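Local coordinates for protein NAD-dependent epimerase/dehydratase (Methanobrevibacter ruminantium, PDB 6DNT) that probably interconverts UDP-N-acetylglucosamine and its 4-epimer with bound NAD, and is caught here holding UDP-N-acetylmuramic acid, at residues V148-S153 against S183-L188. Residues are numbered along the deposited sequence; the frame is centred on the assembly and turned at random. Where two conformers were deposited one is given.
Sequences VIFSSS and SCELYL. With NAD (nicotinamide-adenine-dinucleotide), chain B.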
loop_
_atom_site.group_PDB
_atom_site.type_symbol
_atom_site.label_atom_id
_atom_site.label_comp_id
_atom_site.label_asym_id
_atom_site.label_seq_id
_atom_site.Cartn_x
_atom_site.Cartn_y
_atom_site.Cartn_z
ATOM N N VAL A 148 -7.707 -5.058 -16.030
ATOM C CA VAL A 148 -6.889 -5.898 -15.158
ATOM C C VAL A 148 -7.808 -6.491 -14.086
ATOM O O VAL A 148 -8.587 -5.745 -13.496
ATOM C CB VAL A 148 -5.814 -5.051 -14.454
ATOM C CG1 VAL A 148 -5.094 -5.873 -13.387
ATOM C CG2 VAL A 148 -4.836 -4.461 -15.467
ATOM N N ILE A 149 -7.742 -7.801 -13.829
ATOM C CA ILE A 149 -8.559 -8.402 -12.789
ATOM C C ILE A 149 -7.526 -8.896 -11.785
ATOM O O ILE A 149 -6.749 -9.788 -12.102
ATOM C CB ILE A 149 -9.460 -9.519 -13.330
ATOM C CG1 ILE A 149 -10.315 -9.015 -14.519
ATOM C CG2 ILE A 149 -10.355 -10.023 -12.203
ATOM C CD1 ILE A 149 -9.612 -9.033 -15.868
ATOM N N PHE A 150 -7.509 -8.284 -10.601
ATOM C CA PHE A 150 -6.476 -8.531 -9.589
ATOM C C PHE A 150 -7.020 -9.372 -8.434
ATOM O O PHE A 150 -8.093 -9.093 -7.932
ATOM C CB PHE A 150 -5.965 -7.199 -9.025
ATOM C CG PHE A 150 -4.985 -7.360 -7.898
ATOM C CD1 PHE A 150 -3.787 -8.028 -8.092
ATOM C CD2 PHE A 150 -5.276 -6.879 -6.623
ATOM C CE1 PHE A 150 -2.894 -8.209 -7.049
ATOM C CE2 PHE A 150 -4.381 -7.058 -5.576
ATOM C CZ PHE A 150 -3.194 -7.717 -5.784
ATOM N N SER A 151 -6.250 -10.381 -8.027
ATOM C CA SER A 151 -6.592 -11.256 -6.912
ATOM C C SER A 151 -6.092 -10.643 -5.607
ATOM O O SER A 151 -4.905 -10.670 -5.325
ATOM C CB SER A 151 -5.934 -12.627 -7.097
ATOM O OG SER A 151 -6.484 -13.288 -8.206
ATOM N N SER A 152 -7.010 -10.068 -4.844
ATOM C CA SER A 152 -6.728 -9.554 -3.505
ATOM C C SER A 152 -7.279 -10.544 -2.489
ATOM O O SER A 152 -7.570 -11.690 -2.842
ATOM C CB SER A 152 -7.328 -8.161 -3.330
ATOM O OG SER A 152 -6.861 -7.592 -2.130
ATOM N N SER A 153 -7.419 -10.119 -1.237
ATOM C CA SER A 153 -7.736 -11.038 -0.154
ATOM C C SER A 153 -8.472 -10.328 0.951
ATOM O O SER A 153 -8.171 -9.176 1.256
ATOM C CB SER A 153 -6.431 -11.605 0.430
ATOM O OG SER A 153 -6.705 -12.404 1.561
ATOM N N SER A 183 -1.611 -2.662 -0.827
ATOM C CA SER A 183 -0.767 -1.777 -1.652
ATOM C C SER A 183 -1.099 -1.917 -3.132
ATOM O O SER A 183 -1.242 -0.915 -3.835
ATOM C CB SER A 183 0.725 -2.042 -1.424
ATOM O OG SER A 183 1.522 -1.334 -2.372
ATOM N N CYS A 184 -1.258 -3.155 -3.595
ATOM C CA CYS A 184 -1.634 -3.395 -4.986
ATOM C C CYS A 184 -2.981 -2.765 -5.318
ATOM O O CYS A 184 -3.129 -2.184 -6.404
ATOM C CB CYS A 184 -1.694 -4.876 -5.312
ATOM S SG CYS A 184 -0.081 -5.703 -5.320
ATOM N N GLU A 185 -3.956 -2.876 -4.410
ATOM C CA GLU A 185 -5.261 -2.247 -4.630
ATOM C C GLU A 185 -5.102 -0.722 -4.772
ATOM O O GLU A 185 -5.758 -0.079 -5.612
ATOM C CB GLU A 185 -6.215 -2.518 -3.471
ATOM C CG GLU A 185 -6.709 -3.953 -3.359
ATOM C CD GLU A 185 -7.818 -4.088 -2.322
ATOM O OE1 GLU A 185 -8.437 -3.047 -1.962
ATOM O OE2 GLU A 185 -8.092 -5.220 -1.861
ATOM N N LEU A 186 -4.254 -0.148 -3.922
ATOM C CA LEU A 186 -4.007 1.296 -3.949
ATOM C C LEU A 186 -3.299 1.704 -5.225
ATOM O O LEU A 186 -3.609 2.739 -5.799
ATOM C CB LEU A 186 -3.174 1.732 -2.738
ATOM C CG LEU A 186 -3.898 1.555 -1.404
ATOM C CD1 LEU A 186 -2.924 1.670 -0.242
ATOM C CD2 LEU A 186 -5.054 2.524 -1.275
ATOM N N TYR A 187 -2.338 0.910 -5.667
ATOM C CA TYR A 187 -1.702 1.209 -6.950
ATOM C C TYR A 187 -2.722 1.183 -8.083
ATOM O O TYR A 187 -2.686 2.059 -8.971
ATOM C CB TYR A 187 -0.557 0.263 -7.251
ATOM C CG TYR A 187 0.813 0.759 -6.880
ATOM C CD1 TYR A 187 1.248 2.042 -7.233
ATOM C CD2 TYR A 187 1.713 -0.081 -6.244
ATOM C CE1 TYR A 187 2.525 2.470 -6.934
ATOM C CE2 TYR A 187 3.000 0.335 -5.949
ATOM C CZ TYR A 187 3.395 1.623 -6.299
ATOM O OH TYR A 187 4.667 2.059 -6.066
ATOM N N LEU A 188 -3.627 0.199 -8.076
ATOM C CA LEU A 188 -4.630 0.119 -9.145
ATOM C C LEU A 188 -5.516 1.360 -9.159
ATOM O O LEU A 188 -5.766 1.931 -10.222
ATOM C CB LEU A 188 -5.460 -1.156 -9.046
ATOM C CG LEU A 188 -4.702 -2.407 -9.483
ATOM C CD1 LEU A 188 -5.418 -3.675 -9.022
ATOM C CD2 LEU A 188 -4.473 -2.442 -10.986
HETATM P PA NAD B . -0.864 -20.491 -5.919
HETATM O O1A NAD B . -1.452 -21.833 -6.236
HETATM O O2A NAD B . 0.440 -20.437 -5.202
HETATM O O5B NAD B . -0.763 -19.704 -7.322
HETATM C C5B NAD B . 0.189 -18.663 -7.527
HETATM C C4B NAD B . 0.861 -18.968 -8.850
HETATM O O4B NAD B . 1.748 -17.891 -9.161
HETATM C C3B NAD B . 1.710 -20.234 -8.808
HETATM O O3B NAD B . 1.387 -21.038 -9.933
HETATM C C2B NAD B . 3.150 -19.748 -8.808
HETATM O O2B NAD B . 4.102 -20.617 -9.445
HETATM C C1B NAD B . 3.028 -18.410 -9.510
HETATM N N9A NAD B . 3.987 -17.370 -9.114
HETATM C C8A NAD B . 4.266 -16.937 -7.859
HETATM N N7A NAD B . 5.152 -15.911 -7.889
HETATM C C5A NAD B . 5.412 -15.656 -9.201
HETATM C C6A NAD B . 6.251 -14.703 -9.945
HETATM N N6A NAD B . 6.992 -13.802 -9.283
HETATM N N1A NAD B . 6.241 -14.782 -11.312
HETATM C C2A NAD B . 5.498 -15.687 -11.972
HETATM N N3A NAD B . 4.702 -16.592 -11.354
HETATM C C4A NAD B . 4.637 -16.605 -9.991
HETATM O O3 NAD B . -1.931 -19.607 -5.100
HETATM P PN NAD B . -3.498 -19.478 -5.297
HETATM O O1N NAD B . -3.943 -19.975 -6.640
HETATM O O2N NAD B . -4.180 -19.989 -4.057
HETATM O O5D NAD B . -3.620 -17.883 -5.249
HETATM C C5D NAD B . -3.848 -17.148 -6.457
HETATM C C4D NAD B . -4.083 -15.687 -6.082
HETATM O O4D NAD B . -5.248 -15.596 -5.257
HETATM C C3D NAD B . -2.929 -15.078 -5.294
HETATM O O3D NAD B . -2.737 -13.702 -5.668
HETATM C C2D NAD B . -3.405 -15.173 -3.866
HETATM O O2D NAD B . -2.766 -14.219 -3.028
HETATM C C1D NAD B . -4.890 -14.940 -4.032
HETATM N N1N NAD B . -5.729 -15.451 -2.943
HETATM C C2N NAD B . -5.857 -16.771 -2.719
HETATM C C3N NAD B . -6.672 -17.242 -1.694
HETATM C C7N NAD B . -6.849 -18.710 -1.381
HETATM O O7N NAD B . -7.594 -19.021 -0.459
HETATM N N7N NAD B . -6.194 -19.651 -2.054
HETATM C C4N NAD B . -7.360 -16.302 -0.921
HETATM C C5N NAD B . -7.207 -14.946 -1.160
HETATM C C6N NAD B . -6.368 -14.540 -2.178
#
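Phe150 of the strand lies against Cys184 and Leu188, one helical turn apart on the facing helix. The far end of its ring meets Cys184: CZ of Phe150 is 3.2 Å from CB of Cys184, a tight approach. The sulfur sits obliquely to the ring, with Cys184 SG 4.7 Å from the Phe150 centroid and 50° off the normal. At the root of the ring, Leu188 CD1 packs 3.6 Å from Phe150 CB. The ring reaches the helix because CG is anti to the backbone N (chi1 175°). Cutting the residue back to alanine is likely to open a gap beside Cys184 and Leu188 and cost the sulfur its aromatic partner.

The one hydrogen bond between the segments lies nearer the C-terminal end of the strand. Ser152 OG donates to the anti lone pair of Glu185 OE2 at 2.7 Å. The glutamate is extended beyond CG, which carries its carboxylate across to the strand. Its other oxygen, OE1, forms a salt bridge with Arg203, so this buried charge is probably well compensated.

The strand's C-terminal end borders the cofactor. Ser152 O lies 3.2 Å from C6N of the nicotinamide, and Ser153 OG hydrogen-bonds the bound UDP sugar. Lys181, about one turn before Cys184 on the helix, binds both Ser151 O and NAD. In this Rossmann-type fold, helix 176-195 covers strand 147-153; the axes of segments 183-188 and 148-153 run roughly antiparallel, at 143°. The strand lies between parallel strands 105-108 and 199-208. Helix 122-142 packs alongside, and Tyr187 faces the second subunit.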